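Local coordinates for 3-hydroxyacyl-CoA dehydrogenase (Brucella suis, PDB 4O5O), which probably catalyses the NAD-dependent interconversion of 3-hydroxyacyl-CoA and 3-oxoacyl-CoA, as a member of the short-chain dehydrogenase family, at residues S23-A28 / G229-Y234; T66-D71 / F127-L132; G100-G105 / G162-A167; N153-A158 / G175-T180; R193-A198 / E250-D255. All coordinates share one frame; numbering follows the deposited sequence.

Overall arrangement
The five contacts tie together a Rossmann-type fold with a seven-stranded parallel sheet. Contacts 4 and 5 have centres about 8 Å apart. They share the sheet through neighbouring strands 149-154 and 192-199; strand 251-254 is its outermost strand within this chain. Contact 1 joins helices 24-35 and 231-243 and touches contacts 4 and 5 through Tyr-234. Its centre is about 21 Å from that of contact 2, on the opposite side of the chain's centre. Contacts 2, 3 and 4 are nested within the loop that contact 1 closes; contact 5 crosses it. In the four-chain assembly, contacts 2, 3 and 4 border the third subunit, and contacts 1 and 5 the second.

Contact 1 of 5, residues S23-A28 / G229-Y234; sequences SGLGAA and GEPAEY
Leu-25 lies over the ring of Tyr-234. Its CD1 methyl sits above the middle of one face, 3.9 Å from the ring centroid and 11° off the normal, a CH-pi contact. The two side chains cross at about a right angle. The other methyl, CD2, turns to Pro-231 and comes 4.1 Å from its CB. One leucine thus spans the first turn of helix 231-243. Beside it, Ala-28 CB meets Pro-231 CB at 3.5 Å, which is tight for two carbons. The same proline CB also lies 3.8 Å from Gly-24 O. No hydrogen bond crosses between the segments; the packing is apolar.

The Tyr-234 side chain leaves its helix with CG anti to the backbone N (chi1 169°), which carries the ring across to Leu-25. At its far end, OH is hydrogen-bonded to Thr-154 OG1, so the ring is fixed at its polar end as well. Phe-202 and Pro-199 touch both Leu-25 and Tyr-234. The start of the second helix is held separately. Glu-230 occupies the N-cap position, and its backbone N donates to Glu-233 OE1 at 2.9 Å. Glu-233 OE2 forms a salt bridge with Arg-227, and Glu-233 O accepts from Asn-244 of the second subunit.

Gly-24 has a positive phi of 55° where the chain turns into helix 24-35. Gly-24 and Gly-26 fit the last two glycines of the TGxxxGxG motif of short-chain dehydrogenases, the glycine-rich strand-turn-helix that probably receives the dinucleotide cofactor here.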
# COMPACT_ATOMS: atom_id res chain seq x y z
N SER B 23 -20.17 -21.60 9.78
CA SER B 23 -20.23 -21.67 8.33
C SER B 23 -18.94 -21.16 7.69
O SER B 23 -18.11 -20.56 8.38
CB SER B 23 -21.42 -20.86 7.82
OG SER B 23 -21.24 -19.50 8.09
N GLY B 24 -18.79 -21.42 6.41
CA GLY B 24 -17.79 -20.73 5.61
C GLY B 24 -16.39 -20.81 6.15
O GLY B 24 -15.88 -21.87 6.50
N LEU B 25 -15.72 -19.67 6.19
CA LEU B 25 -14.34 -19.66 6.57
C LEU B 25 -14.12 -20.16 8.00
O LEU B 25 -13.21 -20.95 8.26
CB LEU B 25 -13.75 -18.25 6.44
CG LEU B 25 -13.81 -17.58 5.06
CD1 LEU B 25 -13.04 -16.27 5.09
CD2 LEU B 25 -13.31 -18.52 3.94
N GLY B 26 -14.94 -19.69 8.94
CA GLY B 26 -14.74 -20.11 10.32
C GLY B 26 -14.98 -21.61 10.52
O GLY B 26 -14.28 -22.26 11.32
N ALA B 27 -15.97 -22.17 9.84
CA ALA B 27 -16.20 -23.63 9.88
C ALA B 27 -14.98 -24.38 9.34
O ALA B 27 -14.57 -25.42 9.89
CB ALA B 27 -17.45 -24.02 9.11
N ALA B 28 -14.36 -23.85 8.29
CA ALA B 28 -13.19 -24.49 7.69
C ALA B 28 -11.99 -24.43 8.64
O ALA B 28 -11.23 -25.39 8.76
CB ALA B 28 -12.86 -23.86 6.36
N GLY B 229 -12.42 -19.33 -4.24
CA GLY B 229 -11.59 -19.98 -3.26
C GLY B 229 -12.32 -20.96 -2.39
O GLY B 229 -13.50 -20.79 -2.08
N GLU B 230 -11.62 -22.02 -2.00
CA GLU B 230 -12.21 -23.04 -1.12
C GLU B 230 -11.89 -22.59 0.32
O GLU B 230 -10.73 -22.26 0.65
CB GLU B 230 -11.61 -24.42 -1.43
CG GLU B 230 -12.00 -24.94 -2.82
CD GLU B 230 -11.27 -26.20 -3.31
OE1 GLU B 230 -10.11 -26.44 -2.93
OE2 GLU B 230 -11.88 -26.93 -4.13
N PRO B 231 -12.89 -22.57 1.22
CA PRO B 231 -12.59 -22.23 2.62
C PRO B 231 -11.39 -22.98 3.25
O PRO B 231 -10.64 -22.40 4.06
CB PRO B 231 -13.93 -22.51 3.33
CG PRO B 231 -14.95 -22.18 2.26
CD PRO B 231 -14.34 -22.71 0.98
N ALA B 232 -11.16 -24.23 2.86
CA ALA B 232 -10.00 -24.98 3.40
C ALA B 232 -8.66 -24.30 3.03
O ALA B 232 -7.67 -24.46 3.73
CB ALA B 232 -9.99 -26.41 2.88
N GLU B 233 -8.63 -23.58 1.89
CA GLU B 233 -7.40 -22.85 1.51
C GLU B 233 -7.12 -21.66 2.44
O GLU B 233 -5.97 -21.33 2.74
CB GLU B 233 -7.48 -22.40 0.04
CG GLU B 233 -7.51 -23.58 -0.91
CD GLU B 233 -7.81 -23.21 -2.36
OE1 GLU B 233 -8.90 -22.64 -2.63
OE2 GLU B 233 -6.95 -23.52 -3.24
N TYR B 234 -8.20 -21.02 2.90
CA TYR B 234 -8.07 -19.95 3.89
C TYR B 234 -7.56 -20.59 5.19
O TYR B 234 -6.65 -20.08 5.85
CB TYR B 234 -9.44 -19.26 4.09
CG TYR B 234 -9.51 -18.33 5.27
CD1 TYR B 234 -9.85 -18.81 6.52
CD2 TYR B 234 -9.19 -16.98 5.16
CE1 TYR B 234 -9.88 -18.01 7.62
CE2 TYR B 234 -9.21 -16.15 6.29
CZ TYR B 234 -9.57 -16.69 7.51
OH TYR B 234 -9.62 -15.94 8.67

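Contact 2 of 5, residues T66-D71 / F127-L132; sequences TDVASD and FNMLRL
The guanidinium of Arg-131 meets Asp-71 OD1 near its plane, at an edge. One face carries the Leu-132 CD2 methyl, 3.7 Å above the plane and offset toward the rim. The salt bridge to Asp-71 runs from NH2 to OD1 at 2.8 Å. The oxygen is met on its anti side, and the carboxylate and guanidinium planes are only modestly tilted against each other. Two nitrogens of the same edge, NE and NH2, grip Asn-128 OD1 side-on, and this oxygen lies in the guanidinium plane. NH2 therefore serves both Asn-128 and Asp-71. Asp-71 OD2 has a second partner in Lys-75.

This cluster lies where the loop after strand 61-65 enters helix 71-85 and meets helix 112-137, two helices of the Rossmann-type fold. Ser-70 is the N-cap of helix 71-85, and its OG accepts from Asp-73 N. Earlier in the loop, Asp-67 OD1 accepts from Ala-69 N, an Asx turn.

The Asn-128 amide also joins the two segments directly. With CG anti to the backbone N (chi1 -174°), the amide points into the loop, and ND2 bonds two carbonyl oxygens. Val-68 O is 2.8 Å from ND2, close to the amide plane, with an N-H...O angle of 166°. Ser-70 O is 2.9 Å from ND2, but this bond is more bent, at 133°. ND2 stands above the carbonyl plane in both cases.

Next along the helix, Met-129 CG packs on Val-68 CG1 at 3.8 Å, with the side chains crossing at about a right angle. Arg-131 NH1 reaches further, to His-110 O of the third subunit.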
# COMPACT_ATOMS: atom_id res chain seq x y z
N THR B 66 -22.75 -16.66 20.54
CA THR B 66 -22.01 -15.46 20.92
C THR B 66 -22.27 -14.36 19.91
O THR B 66 -22.11 -14.60 18.72
CB THR B 66 -20.50 -15.75 20.88
OG1 THR B 66 -20.18 -16.81 21.79
CG2 THR B 66 -19.65 -14.52 21.28
N ASP B 67 -22.66 -13.18 20.38
CA ASP B 67 -22.62 -11.94 19.59
C ASP B 67 -21.26 -11.31 19.82
O ASP B 67 -20.96 -10.83 20.93
CB ASP B 67 -23.72 -10.99 20.04
CG ASP B 67 -23.69 -9.67 19.32
OD1 ASP B 67 -22.79 -9.45 18.49
OD2 ASP B 67 -24.58 -8.83 19.58
N VAL B 68 -20.38 -11.38 18.81
CA VAL B 68 -19.01 -10.87 18.98
C VAL B 68 -18.90 -9.38 19.34
O VAL B 68 -17.87 -8.97 19.89
CB VAL B 68 -18.09 -11.14 17.77
CG1 VAL B 68 -17.80 -12.62 17.64
CG2 VAL B 68 -18.67 -10.56 16.49
N ALA B 69 -19.95 -8.60 19.07
CA ALA B 69 -19.92 -7.17 19.38
C ALA B 69 -20.32 -6.89 20.83
O ALA B 69 -20.28 -5.74 21.27
CB ALA B 69 -20.81 -6.39 18.45
N SER B 70 -20.73 -7.94 21.57
CA SER B 70 -21.17 -7.79 22.96
C SER B 70 -20.03 -8.00 23.97
O SER B 70 -19.36 -9.03 23.96
CB SER B 70 -22.30 -8.76 23.27
OG SER B 70 -22.50 -8.93 24.66
N ASP B 71 -19.82 -7.02 24.83
CA ASP B 71 -18.86 -7.15 25.93
C ASP B 71 -19.14 -8.43 26.75
O ASP B 71 -18.24 -9.26 27.01
CB ASP B 71 -18.98 -5.90 26.82
CG ASP B 71 -18.07 -5.94 28.03
OD1 ASP B 71 -16.92 -5.57 27.89
OD2 ASP B 71 -18.52 -6.28 29.15
N PHE B 127 -12.40 -6.42 17.27
CA PHE B 127 -11.64 -5.79 18.35
C PHE B 127 -12.06 -6.34 19.71
O PHE B 127 -11.19 -6.62 20.58
CB PHE B 127 -11.79 -4.28 18.35
CG PHE B 127 -10.99 -3.64 19.45
CD1 PHE B 127 -9.61 -3.54 19.31
CD2 PHE B 127 -11.58 -3.21 20.61
CE1 PHE B 127 -8.84 -3.02 20.31
CE2 PHE B 127 -10.81 -2.65 21.62
CZ PHE B 127 -9.44 -2.56 21.47
N ASN B 128 -13.37 -6.50 19.91
CA ASN B 128 -13.86 -7.01 21.18
C ASN B 128 -13.28 -8.39 21.48
O ASN B 128 -12.76 -8.65 22.58
CB ASN B 128 -15.38 -7.08 21.16
CG ASN B 128 -15.95 -7.47 22.51
OD1 ASN B 128 -15.50 -6.97 23.55
ND2 ASN B 128 -16.95 -8.36 22.50
N MET B 129 -13.32 -9.29 20.51
CA MET B 129 -12.78 -10.61 20.76
C MET B 129 -11.25 -10.58 20.91
O MET B 129 -10.70 -11.32 21.71
CB MET B 129 -13.22 -11.59 19.66
CG MET B 129 -14.73 -11.84 19.65
SD MET B 129 -15.45 -12.30 21.22
CE MET B 129 -14.39 -13.64 21.74
N LEU B 130 -10.55 -9.73 20.13
CA LEU B 130 -9.10 -9.70 20.26
C LEU B 130 -8.63 -9.17 21.61
O LEU B 130 -7.70 -9.73 22.19
CB LEU B 130 -8.46 -8.98 19.08
CG LEU B 130 -8.23 -7.50 19.05
CD1 LEU B 130 -7.06 -7.06 19.93
CD2 LEU B 130 -7.94 -7.14 17.60
N ARG B 131 -9.32 -8.17 22.16
CA ARG B 131 -8.88 -7.60 23.44
C ARG B 131 -9.04 -8.64 24.56
O ARG B 131 -8.17 -8.80 25.43
CB ARG B 131 -9.60 -6.28 23.74
CG ARG B 131 -11.03 -6.42 24.22
CD ARG B 131 -11.84 -5.13 24.23
NE ARG B 131 -13.19 -5.52 24.67
CZ ARG B 131 -13.63 -5.52 25.92
NH1 ARG B 131 -12.96 -4.93 26.89
NH2 ARG B 131 -14.81 -6.08 26.14
N LEU B 132 -10.15 -9.37 24.51
CA LEU B 132 -10.44 -10.36 25.54
C LEU B 132 -9.57 -11.63 25.39
O LEU B 132 -9.10 -12.22 26.38
CB LEU B 132 -11.94 -10.71 25.54
CG LEU B 132 -12.86 -9.52 25.84
CD1 LEU B 132 -14.30 -9.95 25.61
CD2 LEU B 132 -12.64 -8.98 27.26

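Contact 3 of 5, residues G100-G105 / G162-A167; sequences GEKVLG and GQIGQA. With EDO (1,2-ethanediol), chain D.
Gly-165 adopts a phi of 96° and psi of -8°, and this turns its carbonyl toward the backbone of Glu-101. Such a positive phi is one that glycine takes up easily. The glycine is the third residue of a type II beta turn from Gln-163 to Gln-166. Within that turn, Gln-163 N donates to Gln-166 OE1 at 2.8 Å, on a lone pair of the side-chain carbonyl.

Across the contact, Glu-101 N donates to Gly-165 O at 2.8 Å. The bond is nearly straight, at 168°, and uses a lone pair in the carbonyl plane. Gly-100 CA lies 3.3 Å from the same oxygen, as a CA-H...O contact. Gly-165 CA makes a similar approach to Glu-101 O. One water donates to Glu-101 O at 2.8 Å and accepts from Ala-167 N at 2.9 Å, linking the loop to the first turn of helix 167-187. Side chains add little: Val-103 CG2 rests 4.3 Å from Ala-167 CB.

Outside the two segments, the Glu-101 carboxylate bonds Thr-114 OG1 and Lys-111 N. At the interface with the third subunit, Val-103 N and Leu-104 N both donate to its Glu-186. An ethanediol, probably from the crystallisation liquor, binds Leu-104 O.

Main-chain N-H and C=O groups and one water carry the link. It therefore depends on the course of the backbone, including the turn glycine, more than on the identity of the side chains.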
# COMPACT_ATOMS: atom_id res chain seq x y z
N GLY B 100 -23.97 -5.10 0.26
CA GLY B 100 -23.75 -4.05 -0.72
C GLY B 100 -24.85 -3.03 -0.60
O GLY B 100 -26.03 -3.38 -0.49
N GLU B 101 -24.48 -1.76 -0.56
CA GLU B 101 -25.47 -0.70 -0.51
C GLU B 101 -24.79 0.56 -1.02
O GLU B 101 -23.70 0.93 -0.57
CB GLU B 101 -25.96 -0.48 0.93
CG GLU B 101 -27.11 0.54 1.01
CD GLU B 101 -27.68 0.70 2.42
OE1 GLU B 101 -27.27 -0.09 3.32
OE2 GLU B 101 -28.54 1.60 2.62
N LYS B 102 -25.38 1.19 -2.02
CA LYS B 102 -24.83 2.40 -2.57
C LYS B 102 -24.91 3.57 -1.60
O LYS B 102 -25.86 3.68 -0.81
CB LYS B 102 -25.56 2.78 -3.85
CG LYS B 102 -25.22 1.86 -4.99
CD LYS B 102 -25.91 2.32 -6.26
CE LYS B 102 -25.64 1.36 -7.40
NZ LYS B 102 -26.18 1.97 -8.65
N VAL B 103 -23.94 4.47 -1.70
CA VAL B 103 -23.98 5.75 -0.99
C VAL B 103 -25.27 6.50 -1.39
O VAL B 103 -25.96 7.04 -0.53
CB VAL B 103 -22.75 6.59 -1.30
CG1 VAL B 103 -22.84 7.97 -0.63
CG2 VAL B 103 -21.49 5.88 -0.83
N LEU B 104 -25.56 6.54 -2.69
CA LEU B 104 -26.77 7.20 -3.23
C LEU B 104 -27.58 6.15 -3.99
O LEU B 104 -27.21 5.73 -5.08
CB LEU B 104 -26.41 8.38 -4.12
CG LEU B 104 -25.62 9.50 -3.47
CD1 LEU B 104 -25.37 10.58 -4.52
CD2 LEU B 104 -26.34 10.10 -2.27
N GLY B 105 -28.63 5.66 -3.34
CA GLY B 105 -29.50 4.65 -3.93
C GLY B 105 -30.75 5.24 -4.54
O GLY B 105 -31.01 6.45 -4.43
N GLY B 162 -12.15 -1.72 -3.08
CA GLY B 162 -13.58 -1.72 -2.83
C GLY B 162 -14.42 -1.36 -4.05
O GLY B 162 -14.13 -0.41 -4.77
N GLN B 163 -15.48 -2.14 -4.27
CA GLN B 163 -16.35 -1.92 -5.39
C GLN B 163 -17.45 -0.92 -5.05
O GLN B 163 -17.73 -0.63 -3.91
CB GLN B 163 -17.01 -3.27 -5.78
CG GLN B 163 -16.01 -4.38 -6.10
CD GLN B 163 -16.67 -5.57 -6.78
OE1 GLN B 163 -17.46 -6.28 -6.17
NE2 GLN B 163 -16.41 -5.72 -8.07
N ILE B 164 -18.14 -0.46 -6.09
CA ILE B 164 -19.37 0.27 -5.89
C ILE B 164 -20.31 -0.53 -4.98
O ILE B 164 -20.54 -1.71 -5.21
CB ILE B 164 -20.04 0.60 -7.25
CG1 ILE B 164 -19.15 1.57 -8.04
CG2 ILE B 164 -21.44 1.15 -7.03
CD1 ILE B 164 -19.58 1.78 -9.49
N GLY B 165 -20.84 0.11 -3.95
CA GLY B 165 -21.69 -0.55 -2.97
C GLY B 165 -21.00 -1.02 -1.69
O GLY B 165 -21.67 -1.45 -0.77
N GLN B 166 -19.66 -0.94 -1.66
CA GLN B 166 -18.89 -1.48 -0.56
C GLN B 166 -18.33 -0.45 0.44
O GLN B 166 -17.40 -0.74 1.17
CB GLN B 166 -17.74 -2.36 -1.09
CG GLN B 166 -18.22 -3.60 -1.81
CD GLN B 166 -17.12 -4.60 -2.00
OE1 GLN B 166 -16.09 -4.32 -2.61
NE2 GLN B 166 -17.33 -5.79 -1.48
N ALA B 167 -18.91 0.75 0.51
CA ALA B 167 -18.39 1.72 1.48
C ALA B 167 -18.31 1.13 2.88
O ALA B 167 -17.27 1.25 3.54
CB ALA B 167 -19.20 3.00 1.48
C1 EDO D . -29.40 6.19 -7.84
O1 EDO D . -28.65 5.08 -7.35
C2 EDO D . -28.47 7.18 -8.53
O2 EDO D . -27.56 7.76 -7.58
O HOH W 1 -21.13 2.01 -0.83

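Contact 4 of 5, residues N153-A158 / G175-T180; sequences NTASVA and GVAAMT
Val-176 CG1 is pressed against Asn-153 CB at 3.7 Å. This methyl also lies 3.9 Å from Thr-154 O and 4.4 Å from Ala-155 CB. It stands anti to the backbone N (chi1 169°), which aims it at the end of strand 149-154. One methyl thereby meets three successive residues. Ala-155 CB also touches Ala-177 CB, at 4.3 Å. Next to them, the Met-179 CE methyl approaches Asn-153 ND2.

The segments belong to strand 149-154 and helix 167-187, which packs on the central parallel sheet of the Rossmann-type fold. Asn-153 and Ala-155 also pair with the backbone of strand 192-199. Ser-156, Tyr-169 and Lys-173 probably form the Ser-Tyr-Lys catalytic set of the short-chain dehydrogenases, and Lys-173 NZ bonds Thr-154 O.

No direct hydrogen bond joins the two segments, but water does. A single water accepts from Asn-153 ND2 at 2.8 Å and donates to Val-176 O at 2.7 Å. The other end of the amide, OD1, is bonded to Asn-93 ND2, so both polar ends of the buried Asn-153 side chain have partners.

Two side-chain hydroxyls bond within their own segments. Thr-180 OG1 donates to Ala-177 O, and Thr-180 N reaches the same oxygen from the same face of its plane. Ser-156 OG accepts from Ala-158 N at 2.9 Å, a capping bond with an N-H...O angle of 168°. Outside the segments, Thr-180 OG1 is also bonded to Thr-196 OG1 of strand 192-199.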
# COMPACT_ATOMS: atom_id res chain seq x y z
N ASN B 153 -6.95 -12.11 12.24
CA ASN B 153 -8.16 -11.40 11.85
C ASN B 153 -8.42 -11.55 10.37
O ASN B 153 -7.50 -11.87 9.60
CB ASN B 153 -8.04 -9.92 12.21
CG ASN B 153 -7.90 -9.69 13.73
OD1 ASN B 153 -8.39 -10.46 14.49
ND2 ASN B 153 -7.34 -8.59 14.15
N THR B 154 -9.66 -11.32 9.98
CA THR B 154 -10.04 -11.43 8.58
C THR B 154 -10.44 -10.04 8.08
O THR B 154 -11.41 -9.46 8.57
CB THR B 154 -11.20 -12.42 8.41
OG1 THR B 154 -10.83 -13.68 8.99
CG2 THR B 154 -11.53 -12.64 6.94
N ALA B 155 -9.69 -9.52 7.11
CA ALA B 155 -10.07 -8.30 6.41
C ALA B 155 -10.78 -8.73 5.14
O ALA B 155 -11.70 -9.56 5.21
CB ALA B 155 -8.86 -7.41 6.17
N SER B 156 -10.37 -8.21 3.98
CA SER B 156 -10.96 -8.56 2.69
C SER B 156 -10.16 -7.81 1.65
O SER B 156 -9.64 -6.73 1.92
CB SER B 156 -12.42 -8.07 2.58
OG SER B 156 -12.95 -8.24 1.25
N VAL B 157 -10.13 -8.33 0.43
CA VAL B 157 -9.68 -7.51 -0.68
C VAL B 157 -10.44 -6.19 -0.82
O VAL B 157 -9.92 -5.26 -1.39
CB VAL B 157 -9.69 -8.26 -2.02
CG1 VAL B 157 -8.64 -9.38 -1.99
CG2 VAL B 157 -11.07 -8.76 -2.36
N ALA B 158 -11.65 -6.11 -0.27
CA ALA B 158 -12.41 -4.87 -0.28
C ALA B 158 -11.72 -3.77 0.50
O ALA B 158 -12.01 -2.60 0.29
CB ALA B 158 -13.82 -5.09 0.24
N GLY B 175 -10.48 -0.94 8.42
CA GLY B 175 -10.21 -0.74 9.85
C GLY B 175 -9.54 -1.95 10.49
O GLY B 175 -8.61 -1.81 11.26
N VAL B 176 -10.03 -3.15 10.16
CA VAL B 176 -9.39 -4.35 10.68
C VAL B 176 -7.92 -4.40 10.21
O VAL B 176 -7.01 -4.65 10.99
CB VAL B 176 -10.13 -5.62 10.21
CG1 VAL B 176 -9.31 -6.86 10.54
CG2 VAL B 176 -11.51 -5.71 10.86
N ALA B 177 -7.70 -4.17 8.92
CA ALA B 177 -6.36 -4.23 8.38
C ALA B 177 -5.42 -3.25 9.09
O ALA B 177 -4.30 -3.61 9.49
CB ALA B 177 -6.36 -3.99 6.88
N ALA B 178 -5.87 -2.01 9.28
CA ALA B 178 -5.03 -0.93 9.84
C ALA B 178 -4.69 -1.14 11.31
O ALA B 178 -3.70 -0.60 11.76
CB ALA B 178 -5.67 0.44 9.62
N MET B 179 -5.54 -1.84 12.04
CA MET B 179 -5.32 -2.19 13.43
C MET B 179 -4.15 -3.14 13.64
O MET B 179 -3.63 -3.25 14.75
CB MET B 179 -6.53 -2.97 14.02
CG MET B 179 -7.73 -2.20 14.34
SD MET B 179 -8.59 -3.11 15.61
CE MET B 179 -9.21 -4.65 14.91
N THR B 180 -3.84 -3.94 12.61
CA THR B 180 -2.95 -5.07 12.81
C THR B 180 -1.63 -4.58 13.45
O THR B 180 -1.14 -5.17 14.42
CB THR B 180 -2.68 -5.81 11.50
OG1 THR B 180 -3.90 -6.05 10.81
CG2 THR B 180 -1.97 -7.11 11.74
O HOH W 2 -6.13 -6.59 12.67

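Contact 5 of 5, residues R193-A198 / E250-D255; sequences RVMTIA and EVIRLD
Strands 192-199 and 251-254 are neighbours in the parallel sheet of the Rossmann-type fold, and 251-254 is its outermost strand within this chain. The two short segments run at 24° to each other. Four backbone bonds zip them together. Thr-196 N donates to Glu-250 O at 2.9 Å, and Thr-196 O accepts from Ile-252 N. Two residues on, Ala-198 N reaches Ile-252 O at 2.8 Å, and Leu-254 N bonds Ala-198 O.

On one face, Val-251 lies beside Thr-196 and meets Ala-198, with its CG1 3.9 Å from Ala-198 CB. On the other, Ile-197 packs alongside Leu-254, and its CG2 lies 4.1 Å from Leu-254 CB. Helix 231-243 covers Ile-197 through Tyr-234, Val-238 and Ile-241.

Met-195 is bent at chi2 (-71°) and chi3, which folds its methyl back to Ile-252. CE lies 3.6 Å from Ile-252 CD1, and SD accepts a weak hydrogen bond from Glu-250 N. Glu-250 OE2 accepts from Arg-253 N of the second subunit. Within segment 250-255, Arg-253 grips Asp-255 side-on, with NE 2.8 Å from OD2 and NH2 on the same oxygen.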
# COMPACT_ATOMS: atom_id res chain seq x y z
N ARG B 193 1.40 -12.71 18.77
CA ARG B 193 1.42 -12.21 17.38
C ARG B 193 0.03 -11.85 16.90
O ARG B 193 -0.97 -12.43 17.37
CB ARG B 193 2.04 -13.27 16.46
CG ARG B 193 3.52 -13.47 16.68
CD ARG B 193 4.17 -14.33 15.63
NE ARG B 193 3.71 -15.71 15.73
CZ ARG B 193 3.13 -16.44 14.78
NH1 ARG B 193 2.88 -15.97 13.57
NH2 ARG B 193 2.80 -17.69 15.05
N VAL B 194 -0.02 -10.91 15.95
CA VAL B 194 -1.28 -10.45 15.39
C VAL B 194 -1.08 -10.33 13.90
O VAL B 194 -0.19 -9.59 13.43
CB VAL B 194 -1.69 -9.09 15.99
CG1 VAL B 194 -3.07 -8.69 15.49
CG2 VAL B 194 -1.67 -9.13 17.50
N MET B 195 -1.91 -11.08 13.16
CA MET B 195 -1.88 -11.14 11.71
C MET B 195 -3.26 -10.99 11.14
O MET B 195 -4.26 -11.28 11.81
CB MET B 195 -1.34 -12.48 11.26
CG MET B 195 0.17 -12.62 11.38
SD MET B 195 1.07 -11.65 10.19
CE MET B 195 0.41 -12.28 8.64
N THR B 196 -3.31 -10.59 9.88
CA THR B 196 -4.58 -10.45 9.17
C THR B 196 -4.50 -11.10 7.82
O THR B 196 -3.50 -10.99 7.13
CB THR B 196 -4.94 -8.95 9.04
OG1 THR B 196 -5.14 -8.45 10.35
CG2 THR B 196 -6.20 -8.71 8.21
N ILE B 197 -5.56 -11.83 7.45
CA ILE B 197 -5.72 -12.35 6.10
C ILE B 197 -6.79 -11.53 5.41
O ILE B 197 -7.84 -11.26 6.02
CB ILE B 197 -6.14 -13.84 6.09
CG1 ILE B 197 -5.11 -14.74 6.78
CG2 ILE B 197 -6.41 -14.33 4.68
CD1 ILE B 197 -5.55 -16.16 7.11
N ALA B 198 -6.53 -11.12 4.17
CA ALA B 198 -7.49 -10.41 3.33
C ALA B 198 -7.95 -11.36 2.22
O ALA B 198 -7.30 -11.44 1.15
CB ALA B 198 -6.86 -9.13 2.77
N GLU B 250 1.23 -8.13 9.76
CA GLU B 250 1.06 -8.07 8.30
C GLU B 250 -0.36 -8.47 7.89
O GLU B 250 -1.06 -9.16 8.62
CB GLU B 250 2.14 -8.97 7.66
CG GLU B 250 2.02 -9.38 6.21
CD GLU B 250 2.07 -8.27 5.20
OE1 GLU B 250 1.72 -7.10 5.56
OE2 GLU B 250 2.49 -8.59 4.04
N VAL B 251 -0.75 -7.97 6.72
CA VAL B 251 -1.98 -8.32 6.06
C VAL B 251 -1.61 -9.10 4.81
O VAL B 251 -0.88 -8.59 3.96
CB VAL B 251 -2.78 -7.05 5.69
CG1 VAL B 251 -4.06 -7.39 4.94
CG2 VAL B 251 -3.12 -6.23 6.93
N ILE B 252 -2.08 -10.35 4.71
CA ILE B 252 -1.80 -11.17 3.53
C ILE B 252 -3.04 -11.32 2.66
O ILE B 252 -4.08 -11.83 3.13
CB ILE B 252 -1.36 -12.58 3.95
CG1 ILE B 252 -0.11 -12.51 4.83
CG2 ILE B 252 -1.13 -13.47 2.73
CD1 ILE B 252 0.34 -13.84 5.37
N ARG B 253 -2.92 -10.93 1.40
CA ARG B 253 -3.99 -11.12 0.42
C ARG B 253 -3.98 -12.58 -0.03
O ARG B 253 -2.93 -13.11 -0.42
CB ARG B 253 -3.78 -10.22 -0.80
CG ARG B 253 -3.81 -8.76 -0.45
CD ARG B 253 -3.51 -7.90 -1.66
NE ARG B 253 -4.61 -7.95 -2.60
CZ ARG B 253 -5.10 -6.90 -3.23
NH1 ARG B 253 -4.52 -5.71 -3.13
NH2 ARG B 253 -6.14 -7.10 -4.00
N LEU B 254 -5.15 -13.20 0.04
CA LEU B 254 -5.35 -14.57 -0.40
C LEU B 254 -6.46 -14.56 -1.44
O LEU B 254 -7.65 -14.65 -1.11
CB LEU B 254 -5.69 -15.45 0.80
CG LEU B 254 -5.86 -16.92 0.52
CD1 LEU B 254 -4.55 -17.59 0.10
CD2 LEU B 254 -6.47 -17.63 1.72
N ASP B 255 -6.08 -14.34 -2.70
CA ASP B 255 -7.05 -13.81 -3.66
C ASP B 255 -6.81 -14.18 -5.10
O ASP B 255 -7.51 -13.65 -5.97
CB ASP B 255 -7.18 -12.28 -3.48
CG ASP B 255 -5.91 -11.52 -3.86
OD1 ASP B 255 -4.97 -12.14 -4.42
OD2 ASP B 255 -5.87 -10.28 -3.59